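Local atomic coordinates of tryparedoxin II (Crithidia fasciculata, PDB entry 1I5G), a protein that probably acts as a thioredoxin-like dithiol-disulfide carrier, passing electrons from trypanothione to peroxide-reducing enzymes of the parasite. Residues Ser1-Tyr9 against Gly114-Ile122; Ser43-Tyr54 against Asp79-Leu87. The protein carries 1 engineered substitution. All blocks are in the same frame, centred on the assembly; numbering follows the deposited sequence.

Contact 1 (Ser1-Tyr9 against Gly114-Ile122); sequences SGLKKFFPY and GVEADSGNI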
loop_
_atom_site.group_PDB
_atom_site.type_symbol
_atom_site.label_atom_id
_atom_site.label_comp_id
_atom_site.label_asym_id
_atom_site.label_seq_id
_atom_site.Cartn_x
_atom_site.Cartn_y
_atom_site.Cartn_z
ATOM N N SER A 1 -16.849 6.852 0.836
ATOM C CA SER A 1 -15.647 6.081 0.409
ATOM C C SER A 1 -15.834 4.591 0.702
ATOM O O SER A 1 -15.531 4.183 1.814
ATOM C CB SER A 1 -14.417 6.484 1.243
ATOM O OG SER A 1 -13.221 5.750 0.968
ATOM N N GLY A 2 -16.401 3.684 -0.087
ATOM C CA GLY A 2 -15.677 2.633 -0.774
ATOM C C GLY A 2 -14.590 2.018 0.073
ATOM O O GLY A 2 -14.639 0.822 0.312
ATOM N N LEU A 3 -13.611 2.796 0.526
ATOM C CA LEU A 3 -12.557 2.194 1.339
ATOM C C LEU A 3 -12.804 2.184 2.829
ATOM O O LEU A 3 -12.036 1.576 3.567
ATOM C CB LEU A 3 -11.206 2.877 1.145
ATOM C CG LEU A 3 -10.659 2.786 -0.273
ATOM C CD1 LEU A 3 -9.478 3.713 -0.328
ATOM C CD2 LEU A 3 -10.305 1.375 -0.646
ATOM N N LYS A 4 -13.865 2.857 3.254
ATOM C CA LYS A 4 -14.171 2.993 4.666
ATOM C C LYS A 4 -14.376 1.684 5.378
ATOM O O LYS A 4 -14.265 1.759 6.594
ATOM C CB LYS A 4 -15.370 3.901 4.940
ATOM C CG LYS A 4 -14.919 5.216 5.559
ATOM C CD LYS A 4 -14.641 5.037 7.041
ATOM C CE LYS A 4 -14.634 6.320 7.878
ATOM N NZ LYS A 4 -14.083 6.060 9.248
ATOM N N LYS A 5 -14.665 0.550 4.737
ATOM C CA LYS A 5 -14.796 -0.802 5.293
ATOM C C LYS A 5 -13.408 -1.423 5.538
ATOM O O LYS A 5 -13.377 -2.476 6.165
ATOM C CB LYS A 5 -15.627 -1.760 4.399
ATOM C CG LYS A 5 -15.055 -2.118 3.009
ATOM C CD LYS A 5 -15.894 -3.106 2.194
ATOM C CE LYS A 5 -15.380 -3.499 0.794
ATOM N NZ LYS A 5 -16.157 -4.634 0.203
ATOM N N PHE A 6 -12.352 -0.790 5.028
ATOM C CA PHE A 6 -10.952 -1.206 5.186
ATOM C C PHE A 6 -10.165 -0.372 6.221
ATOM O O PHE A 6 -9.003 -0.688 6.515
ATOM C CB PHE A 6 -10.244 -1.190 3.824
ATOM C CG PHE A 6 -10.797 -2.146 2.810
ATOM C CD1 PHE A 6 -11.018 -3.475 3.107
ATOM C CD2 PHE A 6 -11.118 -1.713 1.536
ATOM C CE1 PHE A 6 -11.534 -4.383 2.184
ATOM C CE2 PHE A 6 -11.635 -2.603 0.601
ATOM C CZ PHE A 6 -11.845 -3.929 0.917
ATOM N N PHE A 7 -10.729 0.691 6.795
ATOM C CA PHE A 7 -10.119 1.506 7.826
ATOM C C PHE A 7 -10.972 1.547 9.116
ATOM O O PHE A 7 -11.324 2.664 9.481
ATOM C CB PHE A 7 -9.786 2.844 7.231
ATOM C CG PHE A 7 -8.752 2.726 6.150
ATOM C CD1 PHE A 7 -7.422 2.740 6.483
ATOM C CD2 PHE A 7 -9.092 2.595 4.806
ATOM C CE1 PHE A 7 -6.451 2.628 5.519
ATOM C CE2 PHE A 7 -8.140 2.486 3.838
ATOM C CZ PHE A 7 -6.816 2.507 4.179
ATOM N N PRO A 8 -11.292 0.461 9.786
ATOM C CA PRO A 8 -12.092 0.571 11.011
ATOM C C PRO A 8 -11.493 1.388 12.145
ATOM O O PRO A 8 -12.275 1.913 12.945
ATOM C CB PRO A 8 -12.199 -0.866 11.434
ATOM C CG PRO A 8 -11.051 -1.570 10.806
ATOM C CD PRO A 8 -10.944 -0.932 9.457
ATOM N N TYR A 9 -10.179 1.526 12.271
ATOM C CA TYR A 9 -9.582 2.154 13.438
ATOM C C TYR A 9 -8.782 3.397 13.099
ATOM O O TYR A 9 -8.423 4.119 14.018
ATOM C CB TYR A 9 -8.700 1.170 14.198
ATOM C CG TYR A 9 -9.435 -0.088 14.493
ATOM C CD1 TYR A 9 -10.449 -0.078 15.461
ATOM C CD2 TYR A 9 -9.171 -1.253 13.827
ATOM C CE1 TYR A 9 -11.146 -1.211 15.742
ATOM C CE2 TYR A 9 -9.871 -2.418 14.092
ATOM C CZ TYR A 9 -10.865 -2.369 15.061
ATOM O OH TYR A 9 -11.531 -3.548 15.282
ATOM N N GLY A 114 -4.330 -4.221 -5.115
ATOM C CA GLY A 114 -4.987 -3.042 -5.623
ATOM C C GLY A 114 -6.477 -3.139 -5.499
ATOM O O GLY A 114 -7.123 -4.167 -5.830
ATOM N N VAL A 115 -7.058 -2.051 -5.021
ATOM C CA VAL A 115 -8.483 -1.900 -4.785
ATOM C C VAL A 115 -9.021 -0.627 -5.410
ATOM O O VAL A 115 -8.335 0.394 -5.439
ATOM C CB VAL A 115 -8.721 -1.859 -3.279
ATOM C CG1 VAL A 115 -10.155 -1.702 -2.958
ATOM C CG2 VAL A 115 -8.111 -3.080 -2.573
ATOM N N GLU A 116 -10.231 -0.639 -5.954
ATOM C CA GLU A 116 -10.875 0.569 -6.452
ATOM C C GLU A 116 -11.421 1.316 -5.236
ATOM O O GLU A 116 -12.253 0.812 -4.483
ATOM C CB GLU A 116 -12.031 0.206 -7.397
ATOM C CG GLU A 116 -12.733 1.404 -8.013
ATOM C CD GLU A 116 -14.001 1.141 -8.783
ATOM O OE1 GLU A 116 -14.578 0.057 -8.690
ATOM O OE2 GLU A 116 -14.411 2.090 -9.482
ATOM N N ALA A 117 -10.993 2.557 -5.014
ATOM C CA ALA A 117 -11.382 3.333 -3.835
ATOM C C ALA A 117 -12.892 3.524 -3.776
ATOM O O ALA A 117 -13.438 3.396 -2.697
ATOM C CB ALA A 117 -10.687 4.679 -3.815
ATOM N N ASP A 118 -13.539 3.806 -4.890
ATOM C CA ASP A 118 -14.933 4.248 -4.810
ATOM C C ASP A 118 -15.864 3.087 -4.511
ATOM O O ASP A 118 -16.875 3.297 -3.860
ATOM C CB ASP A 118 -15.327 4.981 -6.085
ATOM C CG ASP A 118 -14.676 6.344 -6.211
ATOM O OD1 ASP A 118 -14.010 6.799 -5.263
ATOM O OD2 ASP A 118 -14.834 6.972 -7.274
ATOM N N SER A 119 -15.574 1.871 -4.963
ATOM C CA SER A 119 -16.418 0.708 -4.704
ATOM C C SER A 119 -15.899 -0.136 -3.564
ATOM O O SER A 119 -16.676 -0.837 -2.911
ATOM C CB SER A 119 -16.489 -0.160 -5.948
ATOM O OG SER A 119 -15.199 -0.684 -6.265
ATOM N N GLY A 120 -14.601 -0.103 -3.303
ATOM C CA GLY A 120 -13.970 -1.006 -2.371
ATOM C C GLY A 120 -13.709 -2.359 -2.985
ATOM O O GLY A 120 -13.342 -3.278 -2.261
ATOM N N ASN A 121 -13.885 -2.520 -4.279
ATOM C CA ASN A 121 -13.694 -3.814 -4.915
ATOM C C ASN A 121 -12.213 -4.099 -5.109
ATOM O O ASN A 121 -11.429 -3.256 -5.607
ATOM C CB ASN A 121 -14.370 -3.916 -6.270
ATOM C CG ASN A 121 -15.874 -3.998 -6.199
ATOM O OD1 ASN A 121 -16.478 -3.678 -5.187
ATOM N ND2 ASN A 121 -16.452 -4.448 -7.320
ATOM N N ILE A 122 -11.754 -5.281 -4.729
ATOM C CA ILE A 122 -10.405 -5.717 -5.035
ATOM C C ILE A 122 -10.270 -5.874 -6.536
ATOM O O ILE A 122 -11.097 -6.540 -7.185
ATOM C CB ILE A 122 -10.075 -7.035 -4.307
ATOM C CG1 ILE A 122 -10.095 -6.824 -2.791
ATOM C CG2 ILE A 122 -8.739 -7.566 -4.812
ATOM C CD1 ILE A 122 -10.282 -8.142 -2.013
HETATM O O HOH W 1 -17.392 0.099 0.040
HETATM O O HOH W 2 -14.247 -5.799 -1.740
HETATM O O HOH W 3 -16.919 -3.932 -2.631
#

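Contact 2 (Ser43-Tyr54 against Asp79-Leu87); sequences SRAFTPQLIDFY and DYYAKMPWL. Engineered in segment 43-54: Ser43 (natural residue Cys).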
loop_
_atom_site.group_PDB
_atom_site.type_symbol
_atom_site.label_atom_id
_atom_site.label_comp_id
_atom_site.label_asym_id
_atom_site.label_seq_id
_atom_site.Cartn_x
_atom_site.Cartn_y
_atom_site.Cartn_z
ATOM N N SER A 43 11.243 -8.295 0.784
ATOM C CA SER A 43 10.421 -7.081 0.841
ATOM C C SER A 43 11.176 -5.785 0.690
ATOM O O SER A 43 10.841 -4.847 -0.018
ATOM C CB SER A 43 9.752 -6.860 2.190
ATOM O OG SER A 43 8.553 -7.528 2.194
ATOM N N ARG A 44 12.265 -5.741 1.446
ATOM C CA ARG A 44 13.194 -4.649 1.282
ATOM C C ARG A 44 13.717 -4.530 -0.152
ATOM O O ARG A 44 13.960 -3.432 -0.638
ATOM C CB ARG A 44 14.425 -4.836 2.164
ATOM C CG ARG A 44 14.130 -4.687 3.626
ATOM C CD ARG A 44 15.407 -4.390 4.450
ATOM N NE ARG A 44 16.509 -5.235 4.000
ATOM C CZ ARG A 44 16.881 -6.361 4.605
ATOM N NH1 ARG A 44 16.272 -6.817 5.705
ATOM N NH2 ARG A 44 17.901 -7.056 4.115
ATOM N N ALA A 45 13.948 -5.659 -0.815
ATOM C CA ALA A 45 14.469 -5.638 -2.178
ATOM C C ALA A 45 13.413 -5.274 -3.203
ATOM O O ALA A 45 13.694 -4.841 -4.314
ATOM C CB ALA A 45 15.013 -7.006 -2.480
ATOM N N PHE A 46 12.138 -5.458 -2.875
ATOM C CA PHE A 46 11.061 -5.082 -3.800
ATOM C C PHE A 46 10.704 -3.601 -3.682
ATOM O O PHE A 46 10.317 -2.981 -4.675
ATOM C CB PHE A 46 9.783 -5.926 -3.609
ATOM C CG PHE A 46 8.581 -5.445 -4.386
ATOM C CD1 PHE A 46 8.543 -5.547 -5.779
ATOM C CD2 PHE A 46 7.458 -4.899 -3.774
ATOM C CE1 PHE A 46 7.449 -5.111 -6.508
ATOM C CE2 PHE A 46 6.379 -4.467 -4.495
ATOM C CZ PHE A 46 6.364 -4.566 -5.873
ATOM N N THR A 47 10.817 -3.029 -2.490
ATOM C CA THR A 47 10.480 -1.627 -2.252
ATOM C C THR A 47 11.061 -0.632 -3.269
ATOM O O THR A 47 10.331 0.207 -3.792
ATOM C CB THR A 47 10.812 -1.261 -0.795
ATOM O OG1 THR A 47 9.829 -1.915 0.046
ATOM C CG2 THR A 47 10.706 0.250 -0.526
ATOM N N PRO A 48 12.359 -0.646 -3.559
ATOM C CA PRO A 48 12.893 0.296 -4.549
ATOM C C PRO A 48 12.284 0.179 -5.944
ATOM O O PRO A 48 12.132 1.202 -6.612
ATOM C CB PRO A 48 14.401 -0.021 -4.571
ATOM C CG PRO A 48 14.588 -1.294 -3.835
ATOM C CD PRO A 48 13.398 -1.506 -2.967
ATOM N N GLN A 49 11.948 -1.035 -6.367
ATOM C CA GLN A 49 11.280 -1.267 -7.634
ATOM C C GLN A 49 9.916 -0.610 -7.597
ATOM O O GLN A 49 9.479 -0.044 -8.603
ATOM C CB GLN A 49 11.050 -2.740 -7.932
ATOM C CG GLN A 49 12.385 -3.495 -8.105
ATOM C CD GLN A 49 12.171 -4.997 -8.014
ATOM O OE1 GLN A 49 11.555 -5.452 -7.058
ATOM N NE2 GLN A 49 12.648 -5.787 -8.974
ATOM N N LEU A 50 9.205 -0.674 -6.476
ATOM C CA LEU A 50 7.900 -0.055 -6.311
ATOM C C LEU A 50 8.057 1.467 -6.239
ATOM O O LEU A 50 7.234 2.190 -6.783
ATOM C CB LEU A 50 7.167 -0.656 -5.128
ATOM C CG LEU A 50 5.749 -0.107 -4.920
ATOM C CD1 LEU A 50 4.857 -0.300 -6.133
ATOM C CD2 LEU A 50 5.149 -0.734 -3.663
ATOM N N ILE A 51 9.115 1.955 -5.603
ATOM C CA ILE A 51 9.379 3.387 -5.643
ATOM C C ILE A 51 9.548 3.933 -7.063
ATOM O O ILE A 51 8.951 4.939 -7.427
ATOM C CB ILE A 51 10.578 3.744 -4.733
ATOM C CG1 ILE A 51 10.248 3.478 -3.256
ATOM C CG2 ILE A 51 11.064 5.179 -4.939
ATOM C CD1 ILE A 51 11.419 3.639 -2.302
ATOM N N ASP A 52 10.344 3.265 -7.878
ATOM C CA ASP A 52 10.559 3.725 -9.247
ATOM C C ASP A 52 9.225 3.691 -9.977
ATOM O O ASP A 52 8.850 4.589 -10.752
ATOM C CB ASP A 52 11.604 2.865 -9.971
ATOM C CG ASP A 52 13.039 3.054 -9.461
ATOM O OD1 ASP A 52 13.309 4.045 -8.744
ATOM O OD2 ASP A 52 13.880 2.196 -9.806
ATOM N N PHE A 53 8.404 2.655 -9.785
ATOM C CA PHE A 53 7.104 2.494 -10.421
ATOM C C PHE A 53 6.153 3.621 -10.024
ATOM O O PHE A 53 5.445 4.180 -10.866
ATOM C CB PHE A 53 6.497 1.141 -10.034
ATOM C CG PHE A 53 5.316 0.766 -10.875
ATOM C CD1 PHE A 53 4.034 1.170 -10.525
ATOM C CD2 PHE A 53 5.470 0.012 -12.029
ATOM C CE1 PHE A 53 2.962 0.832 -11.291
ATOM C CE2 PHE A 53 4.400 -0.334 -12.813
ATOM C CZ PHE A 53 3.136 0.091 -12.435
ATOM N N TYR A 54 6.150 3.930 -8.738
ATOM C CA TYR A 54 5.329 4.998 -8.195
ATOM C C TYR A 54 5.733 6.361 -8.776
ATOM O O TYR A 54 4.886 7.148 -9.166
ATOM C CB TYR A 54 5.472 5.043 -6.703
ATOM C CG TYR A 54 4.617 5.976 -5.920
ATOM C CD1 TYR A 54 3.317 5.659 -5.552
ATOM C CD2 TYR A 54 5.106 7.202 -5.522
ATOM C CE1 TYR A 54 2.523 6.477 -4.820
ATOM C CE2 TYR A 54 4.312 8.056 -4.767
ATOM C CZ TYR A 54 3.006 7.697 -4.418
ATOM O OH TYR A 54 2.251 8.564 -3.650
ATOM N N ASP A 79 11.856 4.101 10.480
ATOM C CA ASP A 79 12.983 4.128 9.562
ATOM C C ASP A 79 12.660 3.578 8.177
ATOM O O ASP A 79 13.149 4.100 7.168
ATOM C CB ASP A 79 14.147 3.314 10.161
ATOM C CG ASP A 79 14.730 3.911 11.441
ATOM O OD1 ASP A 79 14.506 5.102 11.713
ATOM O OD2 ASP A 79 15.414 3.169 12.178
ATOM N N TYR A 80 11.839 2.531 8.089
ATOM C CA TYR A 80 11.528 1.907 6.824
ATOM C C TYR A 80 10.545 2.786 6.049
ATOM O O TYR A 80 10.743 3.026 4.874
ATOM C CB TYR A 80 10.898 0.550 7.161
ATOM C CG TYR A 80 10.664 -0.357 5.960
ATOM C CD1 TYR A 80 11.592 -0.460 4.929
ATOM C CD2 TYR A 80 9.515 -1.121 5.868
ATOM C CE1 TYR A 80 11.392 -1.292 3.828
ATOM C CE2 TYR A 80 9.308 -1.955 4.771
ATOM C CZ TYR A 80 10.255 -2.030 3.751
ATOM O OH TYR A 80 10.085 -2.852 2.659
ATOM N N TYR A 81 9.489 3.267 6.703
ATOM C CA TYR A 81 8.530 4.136 6.038
ATOM C C TYR A 81 9.179 5.438 5.596
ATOM O O TYR A 81 8.814 5.955 4.556
ATOM C CB TYR A 81 7.303 4.389 6.920
ATOM C CG TYR A 81 6.326 5.337 6.271
ATOM C CD1 TYR A 81 5.841 5.134 4.977
ATOM C CD2 TYR A 81 5.884 6.475 6.929
ATOM C CE1 TYR A 81 4.965 6.046 4.405
ATOM C CE2 TYR A 81 5.009 7.379 6.353
ATOM C CZ TYR A 81 4.545 7.169 5.075
ATOM O OH TYR A 81 3.680 8.081 4.537
ATOM N N ALA A 82 10.135 5.973 6.350
ATOM C CA ALA A 82 10.848 7.176 5.906
ATOM C C ALA A 82 11.538 7.018 4.560
ATOM O O ALA A 82 11.802 8.044 3.909
ATOM C CB ALA A 82 11.884 7.585 6.964
ATOM N N LYS A 83 11.822 5.806 4.076
ATOM C CA LYS A 83 12.417 5.568 2.753
ATOM C C LYS A 83 11.388 5.666 1.646
ATOM O O LYS A 83 11.763 5.633 0.480
ATOM C CB LYS A 83 13.041 4.176 2.677
ATOM C CG LYS A 83 14.117 3.969 3.737
ATOM C CD LYS A 83 14.754 2.584 3.809
ATOM C CE LYS A 83 15.917 2.473 4.817
ATOM N NZ LYS A 83 16.494 1.079 4.784
ATOM N N MET A 84 10.102 5.767 1.957
ATOM C CA MET A 84 9.027 5.641 0.962
ATOM C C MET A 84 8.312 6.939 0.697
ATOM O O MET A 84 8.152 7.743 1.625
ATOM C CB MET A 84 8.013 4.620 1.489
ATOM C CG MET A 84 8.599 3.264 1.773
ATOM S SD MET A 84 7.408 2.170 2.615
ATOM C CE MET A 84 8.430 0.776 2.918
ATOM N N PRO A 85 7.878 7.162 -0.543
ATOM C CA PRO A 85 7.219 8.408 -0.928
ATOM C C PRO A 85 5.711 8.454 -0.809
ATOM O O PRO A 85 5.115 9.495 -1.090
ATOM C CB PRO A 85 7.667 8.521 -2.391
ATOM C CG PRO A 85 7.588 7.079 -2.828
ATOM C CD PRO A 85 8.085 6.268 -1.690
ATOM N N TRP A 86 5.098 7.328 -0.400
ATOM C CA TRP A 86 3.645 7.158 -0.457
ATOM C C TRP A 86 2.998 7.221 0.915
ATOM O O TRP A 86 3.578 7.831 1.810
ATOM C CB TRP A 86 3.321 5.876 -1.232
ATOM C CG TRP A 86 4.091 4.703 -0.765
ATOM C CD1 TRP A 86 4.075 4.113 0.478
ATOM C CD2 TRP A 86 5.026 3.951 -1.515
ATOM N NE1 TRP A 86 4.936 3.055 0.539
ATOM C CE2 TRP A 86 5.539 2.923 -0.691
ATOM C CE3 TRP A 86 5.495 4.042 -2.843
ATOM C CZ2 TRP A 86 6.494 2.010 -1.143
ATOM C CZ3 TRP A 86 6.417 3.124 -3.279
ATOM C CH2 TRP A 86 6.921 2.149 -2.455
ATOM N N LEU A 87 1.828 6.653 1.132
ATOM C CA LEU A 87 1.076 6.742 2.367
ATOM C C LEU A 87 1.369 5.540 3.261
ATOM O O LEU A 87 1.957 4.540 2.821
ATOM C CB LEU A 87 -0.422 6.785 2.068
ATOM C CG LEU A 87 -0.864 7.905 1.116
ATOM C CD1 LEU A 87 -2.369 7.930 0.988
ATOM C CD2 LEU A 87 -0.307 9.299 1.532
#

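Contact 1 (Ser1-Tyr9 against Gly114-Ile122)
Gly2, Leu3 and Phe6 of the N-terminal arm lie against a beta hairpin, at the turn Ala117-Gly120 that joins strand 111-116 to strand 122-124 at the edge of the thioredoxin-fold sheet. Backbone packing comes first. Gly2 CA makes a CA-H...O contact with Ala117 O at 3.0 Å (144° at H), and Gly2 O sits 3.3 Å from Gly120 CA. A beta carbon on either glycine would collide with an oxygen opposite, and both also have backbone angles that suit glycine.

The apolar part is forked. Leu3, its CG anti to the carbonyl carbon (chi1 -62°), sends CD1 to Ala117 CB at 3.8 Å and CD2 to Val115 CG1. That same Val115 methyl meets Phe6 CE2 from an oblique direction. Gly120 O lies in the Phe6 ring plane, 3.4 Å from CE2, so the carbonyl faces ring C-H rather than the pi cloud. Lys5 CG rests over the centre of one ring face, and Phe104 meets the ring as well.

Polar linkage runs through water. The extended Lys5 chain carries NZ to water 2, which donates to Gly120 O, and to water 3, which donates to Ser119 O and Asn121 OD1. Water 1 bridges Gly2 O and Ser119 O. Within the hairpin segment, Ser119 OG accepts from Asn121 N at 3.0 Å, an ST turn, and donates to Glu116 OE1 at 2.6 Å from above the carboxylate plane.

Contact 2 (Ser43-Tyr54 against Asp79-Leu87)
Trp86 drives its indole edge into the side of helix 41-57, where Tyr54 takes it on a ring face. The T-shaped stack has centroids 5.4 Å apart (Tyr54 ring to the six-membered ring of Trp86) and planes at 76°. Trp86 CE3 stands 3.7 Å above the Tyr54 plane, toward the rim, while Trp86 CB makes an off-centre CH-pi contact with the same face. Farther along the indole, Trp86 CH2 reaches Leu50 CG at 3.5 Å and Ile51 CG1 at 3.7 Å.

Tyr54 CG is anti to the backbone N (chi1 -174°), which lays one ring face over the Trp86 edge and brings CD2 to 3.7 Å from Pro85 CG; its OH is hydrogen-bonded to Glu64. With an alanine here, the Trp86 edge would probably lose its aromatic face, a gap would open beside Pro85, and Glu64 would lose its hydroxyl partner.

Tyr80 supplies the polar end: its OH shares a hydrogen bond with Thr47 OG1 at 2.8 Å, and the two oxygens have further bonds to Ser36 and Tyr34 respectively. Met84 CE lies 3.3 Å above the plane of the Tyr80 ring, over its centre.

The side chain of engineered Ser43, a cysteine in the natural CXXC motif, lies about 6 Å from bound glutathionylspermidine. The contact thus packs helix 41-57 against helix 74-81 and the link to strand 87-88, with strands 30-36 and 63-69 beneath.

In the fold
Contact 1 lays the N-terminal arm on the sheet's own edge hairpin, whereas contact 2 joins helix 41-57 to helix 74-81 and the loop after it, over the sheet. They lie on opposite sides of the chain's centre, their centres about 22 Å apart. Strand 30-36 serves both: Val31 meets Leu3 in contact 1, while Tyr34 and Ser36 support contact 2. Both are partly buried, contact 2 nearer the core (six of eleven touching residues buried, 509 Å² covered) and contact 1 nearer the surface (four of eleven, 329 Å²). Their chemistry follows: contact 1 pairs glycine backbone with water bridges around a small apolar patch, whereas contact 2 relies on aromatic rings and a direct hydroxyl pair.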